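Local coordinates for protein collagen adhesin (Staphylococcus aureus, PDB 2F68) that binds collagen at the staphylococcal cell surface, probably by wrapping its two domains around the triple helix in a "collagen hug", at residues 151-156 and 184-189; 200-205 and 210-215; 220-225 and 252-257; 224-229 and 246-251; 277-280 and 284-287. One frame throughout, in Å; residues are numbered along the deposited sequence.

Contact 1: residues 151-156 and 184-189; sequences VFYYKT and ITIKDQ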
# COMPACT_ATOMS: atom_id res chain seq x y z
N VAL A 151 20.54 -0.20 -10.28
CA VAL A 151 21.77 0.27 -9.63
C VAL A 151 22.23 -0.73 -8.57
O VAL A 151 21.54 -1.72 -8.31
CB VAL A 151 21.59 1.68 -9.00
CG1 VAL A 151 21.47 2.75 -10.09
CG2 VAL A 151 20.39 1.72 -8.06
N PHE A 152 23.40 -0.48 -7.98
CA PHE A 152 23.94 -1.35 -6.93
C PHE A 152 22.98 -1.43 -5.74
O PHE A 152 22.50 -2.51 -5.39
CB PHE A 152 25.32 -0.86 -6.47
CG PHE A 152 25.98 -1.75 -5.45
CD1 PHE A 152 26.83 -2.77 -5.84
CD2 PHE A 152 25.74 -1.56 -4.08
CE1 PHE A 152 27.45 -3.59 -4.90
CE2 PHE A 152 26.35 -2.38 -3.14
CZ PHE A 152 27.21 -3.40 -3.54
N TYR A 153 22.71 -0.28 -5.12
CA TYR A 153 21.83 -0.21 -3.96
C TYR A 153 20.78 0.89 -4.10
O TYR A 153 21.11 2.04 -4.39
CB TYR A 153 22.65 -0.02 -2.68
CG TYR A 153 21.81 0.26 -1.45
CD1 TYR A 153 21.05 -0.74 -0.84
CD2 TYR A 153 21.77 1.54 -0.89
CE1 TYR A 153 20.28 -0.48 0.29
CE2 TYR A 153 21.00 1.82 0.24
CZ TYR A 153 20.26 0.80 0.82
OH TYR A 153 19.50 1.06 1.94
N TYR A 154 19.52 0.51 -3.90
CA TYR A 154 18.41 1.45 -3.83
C TYR A 154 17.40 0.98 -2.80
O TYR A 154 17.29 -0.22 -2.52
CB TYR A 154 17.76 1.64 -5.21
CG TYR A 154 16.87 0.50 -5.66
CD1 TYR A 154 17.41 -0.61 -6.30
CD2 TYR A 154 15.49 0.53 -5.46
CE1 TYR A 154 16.60 -1.67 -6.73
CE2 TYR A 154 14.67 -0.51 -5.88
CZ TYR A 154 15.24 -1.61 -6.51
OH TYR A 154 14.43 -2.64 -6.93
N LYS A 155 16.66 1.93 -2.23
CA LYS A 155 15.67 1.62 -1.20
C LYS A 155 14.27 2.04 -1.63
O LYS A 155 14.06 3.15 -2.13
CB LYS A 155 16.06 2.31 0.12
CG LYS A 155 15.36 1.75 1.35
CD LYS A 155 15.86 2.39 2.63
CE LYS A 155 15.54 3.88 2.70
NZ LYS A 155 14.10 4.17 2.46
N THR A 156 13.31 1.13 -1.44
CA THR A 156 11.92 1.36 -1.83
C THR A 156 10.94 0.80 -0.80
O THR A 156 11.33 0.03 0.09
CB THR A 156 11.62 0.79 -3.25
OG1 THR A 156 10.28 1.12 -3.63
CG2 THR A 156 11.80 -0.73 -3.28
N ILE A 184 30.45 -3.98 2.47
CA ILE A 184 29.23 -3.19 2.25
C ILE A 184 28.63 -2.77 3.59
O ILE A 184 28.35 -3.61 4.45
CB ILE A 184 28.18 -3.97 1.42
CG1 ILE A 184 28.82 -4.58 0.17
CG2 ILE A 184 27.02 -3.04 1.04
CD1 ILE A 184 28.01 -5.71 -0.47
N THR A 185 28.44 -1.46 3.76
CA THR A 185 27.89 -0.90 4.99
C THR A 185 26.64 -0.07 4.70
O THR A 185 26.70 0.91 3.94
CB THR A 185 28.93 -0.06 5.76
OG1 THR A 185 30.17 -0.78 5.85
CG2 THR A 185 28.44 0.28 7.16
N ILE A 186 25.53 -0.46 5.30
CA ILE A 186 24.26 0.25 5.15
C ILE A 186 23.76 0.74 6.51
O ILE A 186 23.58 -0.06 7.43
CB ILE A 186 23.16 -0.64 4.48
CG1 ILE A 186 23.70 -1.36 3.23
CG2 ILE A 186 21.90 0.18 4.18
CD1 ILE A 186 24.12 -0.46 2.07
N LYS A 187 23.56 2.05 6.63
CA LYS A 187 23.05 2.64 7.86
C LYS A 187 21.65 3.22 7.66
O LYS A 187 21.49 4.33 7.14
CB LYS A 187 24.01 3.72 8.39
CG LYS A 187 25.31 3.17 8.96
CD LYS A 187 26.15 4.28 9.59
CE LYS A 187 27.46 3.74 10.13
NZ LYS A 187 28.29 4.81 10.74
N ASP A 188 20.64 2.45 8.06
CA ASP A 188 19.24 2.81 7.87
C ASP A 188 18.66 3.50 9.10
O ASP A 188 18.94 3.10 10.24
CB ASP A 188 18.42 1.57 7.50
CG ASP A 188 17.01 1.92 7.05
OD1 ASP A 188 16.15 2.22 7.91
OD2 ASP A 188 16.75 1.86 5.83
N GLN A 189 17.85 4.53 8.86
CA GLN A 189 17.15 5.25 9.93
C GLN A 189 15.67 5.39 9.57
O GLN A 189 15.33 5.98 8.54
CB GLN A 189 17.76 6.64 10.16
CG GLN A 189 19.25 6.65 10.52
CD GLN A 189 20.16 6.67 9.30
OE1 GLN A 189 19.83 7.26 8.27
NE2 GLN A 189 21.31 6.03 9.41
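A chi1 of 171° swings the Tyr153 ring away from its own backbone N and across to Ile186, whose two torsions (chi1 -47°, chi2 -64°) fold CD1 over that ring. Ile186 CD1 stands 4.0 Å from the centroid of the Tyr153 ring and almost exactly on its normal, a CH-pi contact, while the other branch, Ile186 CG2, reaches the phenol end, 3.4 Å from Tyr153 OH. That buried hydroxyl is satisfied by Ser274 OG. Phe152 is met differently: Ile184 CD1 arrives from the opposite direction at the ring edge, 3.9 Å from Phe152 CZ. Farther along, Lys155 and Asp188 cross at about a right angle and touch through the lysine's aliphatic part, Lys155 CD lying 3.4 Å from Asp188 OD2. Their charged atoms do not meet, since Lys155 NZ is 4.9 Å from Asp188 OD2. Asn272 serves both, its O accepting from Lys155 NZ and its ND2 donating to Asp188 OD1; the opposite charges may still steady one another in this buried setting. No hydrogen bond joins the segments, and side chains fill the gap between two separate sheets, the face-to-face packing of a beta-sandwich core.

Contact 2: residues 200-205 and 210-215; sequences TLNINV and SNYYSG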
# COMPACT_ATOMS: atom_id res chain seq x y z
N THR A 200 9.13 -9.16 11.60
CA THR A 200 8.80 -9.13 10.17
C THR A 200 9.99 -8.72 9.30
O THR A 200 9.81 -8.14 8.23
CB THR A 200 7.61 -8.18 9.89
OG1 THR A 200 7.90 -6.87 10.39
CG2 THR A 200 6.33 -8.70 10.54
N LEU A 201 11.20 -9.05 9.76
CA LEU A 201 12.43 -8.67 9.06
C LEU A 201 12.61 -9.44 7.75
O LEU A 201 12.22 -8.95 6.69
CB LEU A 201 13.65 -8.86 9.99
CG LEU A 201 14.92 -8.00 9.83
CD1 LEU A 201 15.75 -8.38 8.61
CD2 LEU A 201 14.61 -6.50 9.84
N ASN A 202 13.18 -10.64 7.83
CA ASN A 202 13.49 -11.51 6.67
C ASN A 202 14.47 -10.96 5.62
O ASN A 202 14.36 -9.81 5.18
CB ASN A 202 12.23 -12.13 6.03
CG ASN A 202 11.47 -11.17 5.12
OD1 ASN A 202 10.38 -10.72 5.45
ND2 ASN A 202 12.04 -10.87 3.96
N ILE A 203 15.43 -11.79 5.22
CA ILE A 203 16.44 -11.43 4.22
C ILE A 203 16.44 -12.44 3.08
O ILE A 203 16.49 -13.65 3.31
CB ILE A 203 17.88 -11.33 4.83
CG1 ILE A 203 17.89 -10.52 6.14
CG2 ILE A 203 18.86 -10.73 3.83
CD1 ILE A 203 17.83 -11.36 7.40
N ASN A 204 16.38 -11.94 1.85
CA ASN A 204 16.46 -12.79 0.66
C ASN A 204 17.81 -12.63 -0.05
O ASN A 204 18.15 -11.55 -0.53
CB ASN A 204 15.31 -12.49 -0.31
CG ASN A 204 15.20 -13.50 -1.44
OD1 ASN A 204 15.36 -14.71 -1.23
ND2 ASN A 204 14.93 -13.02 -2.64
N VAL A 205 18.56 -13.73 -0.12
CA VAL A 205 19.86 -13.74 -0.77
C VAL A 205 19.80 -14.58 -2.05
O VAL A 205 19.33 -15.72 -2.04
CB VAL A 205 20.99 -14.27 0.16
CG1 VAL A 205 22.36 -13.99 -0.45
CG2 VAL A 205 20.89 -13.63 1.54
N SER A 210 22.63 -18.62 -2.35
CA SER A 210 21.18 -18.42 -2.47
C SER A 210 20.38 -19.06 -1.33
O SER A 210 20.22 -20.28 -1.28
CB SER A 210 20.68 -18.93 -3.83
OG SER A 210 21.29 -18.23 -4.90
N ASN A 211 19.89 -18.21 -0.43
CA ASN A 211 19.06 -18.63 0.70
C ASN A 211 18.10 -17.54 1.18
O ASN A 211 18.40 -16.35 1.06
CB ASN A 211 19.92 -19.12 1.87
CG ASN A 211 20.24 -20.60 1.79
OD1 ASN A 211 21.41 -21.00 1.88
ND2 ASN A 211 19.21 -21.43 1.63
N TYR A 212 16.96 -17.96 1.72
CA TYR A 212 15.97 -17.04 2.27
C TYR A 212 15.84 -17.24 3.78
O TYR A 212 15.46 -18.32 4.24
CB TYR A 212 14.61 -17.22 1.57
CG TYR A 212 13.52 -16.28 2.04
CD1 TYR A 212 13.58 -14.92 1.75
CD2 TYR A 212 12.42 -16.76 2.76
CE1 TYR A 212 12.57 -14.05 2.17
CE2 TYR A 212 11.41 -15.90 3.18
CZ TYR A 212 11.49 -14.54 2.89
OH TYR A 212 10.50 -13.69 3.30
N TYR A 213 16.16 -16.20 4.54
CA TYR A 213 16.14 -16.25 6.00
C TYR A 213 14.96 -15.46 6.54
O TYR A 213 14.89 -14.24 6.38
CB TYR A 213 17.46 -15.71 6.58
CG TYR A 213 18.70 -16.37 6.01
CD1 TYR A 213 19.19 -17.56 6.54
CD2 TYR A 213 19.38 -15.79 4.93
CE1 TYR A 213 20.33 -18.16 6.02
CE2 TYR A 213 20.52 -16.39 4.40
CZ TYR A 213 20.99 -17.57 4.95
OH TYR A 213 22.12 -18.16 4.43
N SER A 214 14.02 -16.17 7.18
CA SER A 214 12.80 -15.55 7.70
C SER A 214 12.46 -16.04 9.11
O SER A 214 12.99 -17.05 9.57
CB SER A 214 11.63 -15.81 6.75
OG SER A 214 10.46 -15.13 7.18
N GLY A 215 11.57 -15.31 9.78
CA GLY A 215 11.10 -15.68 11.11
C GLY A 215 11.77 -14.90 12.23
O GLY A 215 12.31 -13.81 12.01
O HOH W 1 12.01 -12.13 9.86
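Ile203 and Tyr213 form an antiparallel hydrogen-bonded pair: Ile203 N donates to Tyr213 O at 2.8 Å, and Tyr213 N returns the bond to Ile203 O at 2.9 Å. Two residues on, Val205 N reaches Asn211 O at 2.9 Å, but the return bond from Asn211 N to Val205 O is weak. Asn204 and Tyr212 lie between as a non-hydrogen-bonded pair. At the other end, before Ile203, Tyr213 O also takes a CA-H...O contact from Asn202 CA, at 3.1 Å. Next to it water 1 donates to Gly215 O and accepts a weak bond from Asn202 N, bridging the two segments.

The remaining contacts are packing. With CG opposite the backbone N (chi1 -178°), the Tyr212 ring lies along the neighbouring strand. Asn204 CB meets the ring at its edge, 3.6 Å from Tyr212 CD1, and Tyr212 OH ends 3.3 Å from Asn202 CG. The Asn202 amide is turned 44° from the ring plane, and its ND2 is badly angled for a hydrogen bond to the hydroxyl. On the other face, which looks toward helix 218-225, Val205 CG2 touches the edge of the Tyr213 ring, 4.0 Å from Tyr213 CE2. Such pairing is that of a beta hairpin, here the outer edge of a five-stranded antiparallel sheet.

Contact 3: residues 220-225 and 252-257; sequences TDFEKA and NSFSIN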
# COMPACT_ATOMS: atom_id res chain seq x y z
N THR A 220 19.77 -14.24 13.30
CA THR A 220 20.70 -15.22 13.87
C THR A 220 21.21 -16.20 12.82
O THR A 220 22.40 -16.53 12.79
CB THR A 220 20.06 -15.99 15.06
OG1 THR A 220 19.36 -15.08 15.90
CG2 THR A 220 21.13 -16.71 15.88
N ASP A 221 20.31 -16.66 11.95
CA ASP A 221 20.65 -17.60 10.88
C ASP A 221 21.48 -16.95 9.77
O ASP A 221 22.29 -17.62 9.12
CB ASP A 221 19.39 -18.24 10.28
CG ASP A 221 18.67 -19.15 11.27
OD1 ASP A 221 19.34 -19.79 12.11
OD2 ASP A 221 17.42 -19.22 11.20
N PHE A 222 21.27 -15.65 9.56
CA PHE A 222 22.03 -14.88 8.57
C PHE A 222 23.47 -14.65 9.02
O PHE A 222 24.40 -14.79 8.23
CB PHE A 222 21.33 -13.54 8.28
CG PHE A 222 21.98 -12.74 7.19
CD1 PHE A 222 21.64 -12.94 5.85
CD2 PHE A 222 22.93 -11.76 7.49
CE1 PHE A 222 22.23 -12.20 4.84
CE2 PHE A 222 23.54 -11.01 6.48
CZ PHE A 222 23.18 -11.23 5.15
N GLU A 223 23.64 -14.29 10.29
CA GLU A 223 24.95 -14.00 10.86
C GLU A 223 25.81 -15.26 11.06
O GLU A 223 27.04 -15.18 11.09
CB GLU A 223 24.82 -13.24 12.19
CG GLU A 223 24.32 -11.80 12.03
CD GLU A 223 24.18 -11.06 13.35
OE1 GLU A 223 24.65 -11.57 14.39
OE2 GLU A 223 23.60 -9.95 13.35
N LYS A 224 25.15 -16.41 11.19
CA LYS A 224 25.83 -17.70 11.32
C LYS A 224 26.29 -18.23 9.97
O LYS A 224 27.40 -18.76 9.85
CB LYS A 224 24.94 -18.73 12.02
CG LYS A 224 24.89 -18.58 13.53
CD LYS A 224 23.97 -19.63 14.16
CE LYS A 224 23.91 -19.49 15.67
NZ LYS A 224 25.19 -19.88 16.34
N ALA A 225 25.44 -18.10 8.95
CA ALA A 225 25.76 -18.53 7.59
C ALA A 225 26.78 -17.61 6.93
O ALA A 225 27.58 -18.05 6.10
CB ALA A 225 24.50 -18.62 6.75
N ASN A 252 26.57 -11.85 -4.97
CA ASN A 252 25.32 -12.07 -4.24
C ASN A 252 24.46 -10.81 -4.12
O ASN A 252 24.97 -9.70 -3.96
CB ASN A 252 25.60 -12.63 -2.84
CG ASN A 252 26.13 -14.05 -2.88
OD1 ASN A 252 25.44 -14.97 -3.32
ND2 ASN A 252 27.35 -14.23 -2.40
N SER A 253 23.14 -11.00 -4.21
CA SER A 253 22.18 -9.92 -4.03
C SER A 253 21.46 -10.06 -2.69
O SER A 253 20.97 -11.13 -2.35
CB SER A 253 21.16 -9.91 -5.18
OG SER A 253 20.29 -8.80 -5.08
N PHE A 254 21.41 -8.96 -1.94
CA PHE A 254 20.80 -8.96 -0.61
C PHE A 254 19.55 -8.08 -0.56
O PHE A 254 19.65 -6.85 -0.69
CB PHE A 254 21.81 -8.52 0.45
CG PHE A 254 23.01 -9.42 0.57
CD1 PHE A 254 24.16 -9.18 -0.16
CD2 PHE A 254 22.98 -10.52 1.42
CE1 PHE A 254 25.27 -10.01 -0.05
CE2 PHE A 254 24.09 -11.37 1.54
CZ PHE A 254 25.23 -11.11 0.80
N SER A 255 18.40 -8.70 -0.37
CA SER A 255 17.13 -7.99 -0.26
C SER A 255 16.61 -8.06 1.17
O SER A 255 16.17 -9.12 1.63
CB SER A 255 16.10 -8.54 -1.25
OG SER A 255 14.90 -7.78 -1.21
N ILE A 256 16.66 -6.93 1.88
CA ILE A 256 16.22 -6.86 3.27
C ILE A 256 14.87 -6.16 3.39
O ILE A 256 14.76 -4.94 3.22
CB ILE A 256 17.28 -6.19 4.18
CG1 ILE A 256 18.62 -6.92 4.08
CG2 ILE A 256 16.80 -6.15 5.64
CD1 ILE A 256 19.81 -6.14 4.61
N ASN A 257 13.84 -6.95 3.67
CA ASN A 257 12.48 -6.45 3.88
C ASN A 257 12.24 -6.16 5.36
O ASN A 257 13.00 -6.62 6.21
CB ASN A 257 11.46 -7.47 3.35
CG ASN A 257 10.02 -7.01 3.49
OD1 ASN A 257 9.19 -7.71 4.07
ND2 ASN A 257 9.71 -5.83 2.95
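Phe222 points its CB from helix 218-225 toward strand 252-262, and a chi1 of -175° carries CG onward, so that the ring spans much of the 11.0 Å between Phe222 CA and Phe254 CA. On one flank, Phe222 CE2 packs on Ser229 CB at 3.8 Å, just beyond the helix. On the other, Phe222 CE1 comes within 3.9 Å of Phe254 CE2. At the tip, Phe222 CZ makes the closest approach of the pair, 3.7 Å from Phe254 CE2, and lies 3.8 Å from Phe254 CD2. The side of the Phe254 ring is thus set against the outer end of the Phe222 ring. Their planes stand at 79° and their centroids 6.0 Å apart, but the two rings touch along their borders, without overlap, so this is not a T-shaped stack. Ile203 and Val205 of strand 194-207, next to 252-262 in the sheet, add aliphatic surface, Ile203 and Val205 to Phe222 and Val205 also to Phe254. With no hydrogen bond or charge across it, the contact holds helix to sheet by dispersion and by the exclusion of water from two buried rings.

Contact 4: residues 224-229 and 246-251; sequences KAFPGS and QGYGSY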
# COMPACT_ATOMS: atom_id res chain seq x y z
N LYS A 224 25.15 -16.41 11.19
CA LYS A 224 25.83 -17.70 11.32
C LYS A 224 26.29 -18.23 9.97
O LYS A 224 27.40 -18.76 9.85
CB LYS A 224 24.94 -18.73 12.02
CG LYS A 224 24.89 -18.58 13.53
CD LYS A 224 23.97 -19.63 14.16
CE LYS A 224 23.91 -19.49 15.67
NZ LYS A 224 25.19 -19.88 16.34
N ALA A 225 25.44 -18.10 8.95
CA ALA A 225 25.76 -18.53 7.59
C ALA A 225 26.78 -17.61 6.93
O ALA A 225 27.58 -18.05 6.10
CB ALA A 225 24.50 -18.62 6.75
N PHE A 226 26.74 -16.33 7.30
CA PHE A 226 27.71 -15.35 6.83
C PHE A 226 28.49 -14.77 8.02
O PHE A 226 28.05 -13.79 8.63
CB PHE A 226 27.01 -14.23 6.05
CG PHE A 226 26.16 -14.71 4.91
CD1 PHE A 226 26.73 -15.06 3.69
CD2 PHE A 226 24.78 -14.81 5.05
CE1 PHE A 226 25.94 -15.50 2.63
CE2 PHE A 226 23.98 -15.26 4.00
CZ PHE A 226 24.57 -15.60 2.78
N PRO A 227 29.64 -15.39 8.37
CA PRO A 227 30.47 -14.89 9.46
C PRO A 227 31.09 -13.53 9.13
O PRO A 227 31.64 -13.34 8.05
CB PRO A 227 31.56 -15.96 9.60
CG PRO A 227 31.60 -16.65 8.29
CD PRO A 227 30.20 -16.61 7.76
N GLY A 228 30.98 -12.59 10.07
CA GLY A 228 31.44 -11.22 9.86
C GLY A 228 30.28 -10.27 9.63
O GLY A 228 30.40 -9.06 9.88
N SER A 229 29.16 -10.80 9.15
CA SER A 229 27.94 -10.02 8.93
C SER A 229 27.27 -9.65 10.24
O SER A 229 27.30 -10.41 11.21
CB SER A 229 26.96 -10.78 8.04
OG SER A 229 27.47 -10.98 6.74
N GLN A 246 33.22 -8.40 2.24
CA GLN A 246 33.42 -8.38 0.79
C GLN A 246 33.44 -9.76 0.14
O GLN A 246 33.17 -9.90 -1.05
CB GLN A 246 34.68 -7.58 0.41
CG GLN A 246 36.00 -8.20 0.83
CD GLN A 246 37.20 -7.41 0.33
OE1 GLN A 246 37.83 -7.78 -0.66
NE2 GLN A 246 37.51 -6.31 1.01
N GLY A 247 33.77 -10.78 0.94
CA GLY A 247 33.81 -12.16 0.47
C GLY A 247 32.43 -12.74 0.21
O GLY A 247 32.25 -13.55 -0.70
N TYR A 248 31.46 -12.31 1.01
CA TYR A 248 30.07 -12.77 0.88
C TYR A 248 29.21 -11.75 0.13
O TYR A 248 28.17 -12.10 -0.43
CB TYR A 248 29.47 -13.08 2.25
CG TYR A 248 30.18 -14.19 2.99
CD1 TYR A 248 30.03 -15.52 2.60
CD2 TYR A 248 31.00 -13.91 4.08
CE1 TYR A 248 30.68 -16.55 3.28
CE2 TYR A 248 31.66 -14.93 4.77
CZ TYR A 248 31.49 -16.25 4.36
OH TYR A 248 32.14 -17.26 5.03
N GLY A 249 29.65 -10.49 0.12
CA GLY A 249 28.96 -9.42 -0.60
C GLY A 249 29.09 -9.55 -2.10
O GLY A 249 28.20 -9.15 -2.85
N SER A 250 30.21 -10.12 -2.55
CA SER A 250 30.47 -10.35 -3.97
C SER A 250 29.63 -11.51 -4.50
O SER A 250 29.40 -12.49 -3.80
CB SER A 250 31.96 -10.63 -4.20
OG SER A 250 32.75 -9.52 -3.83
N TYR A 251 29.20 -11.37 -5.76
CA TYR A 251 28.41 -12.39 -6.48
C TYR A 251 27.07 -12.74 -5.82
O TYR A 251 26.50 -13.80 -6.08
CB TYR A 251 29.24 -13.66 -6.73
CG TYR A 251 30.67 -13.42 -7.17
CD1 TYR A 251 30.96 -12.99 -8.47
CD2 TYR A 251 31.73 -13.65 -6.30
CE1 TYR A 251 32.27 -12.77 -8.88
CE2 TYR A 251 33.05 -13.43 -6.70
CZ TYR A 251 33.31 -13.00 -7.99
OH TYR A 251 34.61 -12.78 -8.39
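Gln246 O, at the start of the short helix that brings Tyr248 against Phe226 and Pro227, is held by Ser250 in two ways: Ser250 OG donates to it at 2.8 Å, almost straight onto the carbonyl, and Ser250 N adds a weak bond. The same hydroxyl oxygen also pairs with Val180 N, which ties the end of helix 246-249 to a neighbouring loop. From this helix Tyr248 reaches over to the segment that follows helix 218-225. Phe226 turns the edge of its ring toward the Tyr248 face in an offset edge-to-face pair, centroids 5.5 Å apart and planes at 79°. The touch is made by Phe226 CD1, 3.5 Å from Tyr248 CD1, and Phe226 CB lies over the same tyrosine ring. Pro227 crosses the outer end of Tyr248 at about a right angle: Pro227 CG is 3.4 Å from Tyr248 OH, and Pro227 CD sits 3.7 Å from Tyr248 CZ. Proline and glycine occupy the two central positions of a type II turn from Phe226 to Ser229, closed by Ser229 N bonding to Phe226 O at 3.2 Å. The positive phi of Gly228, 104°, suits a residue without a side chain. His209 makes a further edge-to-face contact with Tyr248, and Phe222 meets the Phe226 ring. The polar bonds named here shape the turn and the short helix or tie that helix to a loop, while the join between the two segments is aromatic and aliphatic packing without a hydrogen bond.

Contact 5: residues 277-280 and 284-287; sequences WYQE and EEVN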
# COMPACT_ATOMS: atom_id res chain seq x y z
N TRP A 277 27.84 2.59 2.04
CA TRP A 277 29.29 2.56 1.84
C TRP A 277 29.68 1.30 1.06
O TRP A 277 29.66 0.19 1.60
CB TRP A 277 30.03 2.59 3.18
CG TRP A 277 30.04 3.93 3.85
CD1 TRP A 277 31.01 4.88 3.76
CD2 TRP A 277 29.03 4.46 4.72
NE1 TRP A 277 30.67 5.98 4.52
CE2 TRP A 277 29.46 5.74 5.12
CE3 TRP A 277 27.81 3.97 5.20
CZ2 TRP A 277 28.71 6.55 5.98
CZ3 TRP A 277 27.06 4.78 6.05
CH2 TRP A 277 27.51 6.05 6.43
N TYR A 278 30.03 1.49 -0.21
CA TYR A 278 30.43 0.38 -1.09
C TYR A 278 31.32 0.82 -2.24
O TYR A 278 31.41 2.01 -2.55
CB TYR A 278 29.19 -0.37 -1.62
CG TYR A 278 28.29 0.47 -2.50
CD1 TYR A 278 28.52 0.57 -3.88
CD2 TYR A 278 27.19 1.14 -1.97
CE1 TYR A 278 27.69 1.34 -4.69
CE2 TYR A 278 26.35 1.91 -2.77
CZ TYR A 278 26.61 2.00 -4.13
OH TYR A 278 25.78 2.76 -4.93
N GLN A 279 31.98 -0.15 -2.88
CA GLN A 279 32.77 0.10 -4.08
C GLN A 279 32.83 -1.13 -4.98
O GLN A 279 33.51 -2.11 -4.66
CB GLN A 279 34.19 0.58 -3.73
CG GLN A 279 35.05 0.91 -4.95
CD GLN A 279 36.45 1.40 -4.59
OE1 GLN A 279 36.82 1.46 -3.42
NE2 GLN A 279 37.23 1.75 -5.61
N GLU A 280 32.11 -1.08 -6.10
CA GLU A 280 32.20 -2.10 -7.14
C GLU A 280 33.58 -2.00 -7.78
O GLU A 280 34.03 -0.90 -8.12
CB GLU A 280 31.12 -1.90 -8.21
CG GLU A 280 29.69 -2.04 -7.71
CD GLU A 280 28.67 -1.89 -8.82
OE1 GLU A 280 28.70 -2.70 -9.78
OE2 GLU A 280 27.82 -0.98 -8.73
N GLU A 284 33.71 3.81 -9.15
CA GLU A 284 34.14 4.77 -8.13
C GLU A 284 33.57 4.42 -6.75
O GLU A 284 32.47 3.87 -6.65
CB GLU A 284 33.74 6.19 -8.53
CG GLU A 284 34.47 6.72 -9.76
CD GLU A 284 33.86 8.00 -10.30
OE1 GLU A 284 32.62 8.08 -10.44
OE2 GLU A 284 34.63 8.94 -10.60
N GLU A 285 34.32 4.75 -5.71
CA GLU A 285 33.94 4.44 -4.33
C GLU A 285 32.79 5.31 -3.84
O GLU A 285 32.84 6.54 -3.93
CB GLU A 285 35.14 4.56 -3.39
CG GLU A 285 34.92 3.96 -2.00
CD GLU A 285 36.09 4.18 -1.06
OE1 GLU A 285 36.85 5.16 -1.24
OE2 GLU A 285 36.26 3.37 -0.12
N VAL A 286 31.75 4.66 -3.32
CA VAL A 286 30.60 5.35 -2.74
C VAL A 286 30.78 5.45 -1.23
O VAL A 286 30.90 4.43 -0.54
CB VAL A 286 29.27 4.64 -3.11
CG1 VAL A 286 28.10 5.20 -2.30
CG2 VAL A 286 28.99 4.75 -4.60
N ASN A 287 30.82 6.68 -0.72
CA ASN A 287 31.05 6.93 0.70
C ASN A 287 29.93 7.74 1.35
O ASN A 287 29.96 8.97 1.37
CB ASN A 287 32.40 7.62 0.91
CG ASN A 287 33.58 6.78 0.43
OD1 ASN A 287 33.68 5.60 0.74
ND2 ASN A 287 34.48 7.40 -0.33
O HOH W 2 31.10 1.50 -6.77
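Tyr278 and Val286 are an antiparallel hydrogen-bonded pair, with Val286 N donating to Tyr278 O at 2.8 Å, nearly along the C=O axis, and Tyr278 N to Val286 O at 3.1 Å, the donor coming in at a slant to the Val286 carbonyl. Trp277 and Asn287, the next pair, lack such bonds, though Trp277 CA directs a CA-H...O contact at Val286 O. A chi1 of 63° puts Tyr278 CG in the crowded position between its backbone N and carbonyl carbon, and this lays the ring over the partner strand. Val286 CB then sits over the ring centre, 3.9 Å from the Tyr278 centroid, a CH-pi contact, with Val286 CG2 3.7 Å from Tyr278 CE1. Phe152 stacks on the opposite face, so the tyrosine ring is sandwiched. The pair belongs to a beta hairpin in which strand 286-287 returns beside the end of strand 269-278, close to where 269-278 also pairs with strand 184-190. On the other face of the hairpin, Trp277 CD1 approaches the backbone of its partner, 3.7 Å from Asn287 CA. Gln279 and Glu285, both extended beyond CG, pack obliquely alongside, Gln279 OE1 lying 3.4 Å from Glu285 CG. The Glu285 carboxylate is engaged at both oxygens: OE2 forms a salt bridge with Lys182, and OE1 takes a weak bond from Asn287 ND2. Toward the hairpin loop water 2 bridges the two segments, accepting from Glu280 N at 2.9 Å and donating to Glu284 O at 2.7 Å.

In the fold
All five contacts lie in the collagen-binding domain. Contact 1 joins its two sheets. Contacts 2 and 3 lie about 6 Å apart between centres and meet through the neighbouring strands 194-207 and 252-262, with contact 2 at that sheet's outer edge. Contacts 3 and 4 start from the same helix, 218-225, their centres about 8 Å apart. Contact 4 also touches contact 1, where Gly249 meets Ile184. Contact 5, in the other sheet, meets contact 1 through adjacent strands 184-190 and 269-278, but is about 25 Å from contact 2, centre to centre. Along the chain, contacts 3 and 4 come between 2 and 5; contacts 1 and 3 span the most chain, while 2 and 5 are local hairpins. Together they tie sheets, helices and hairpins into one compact domain.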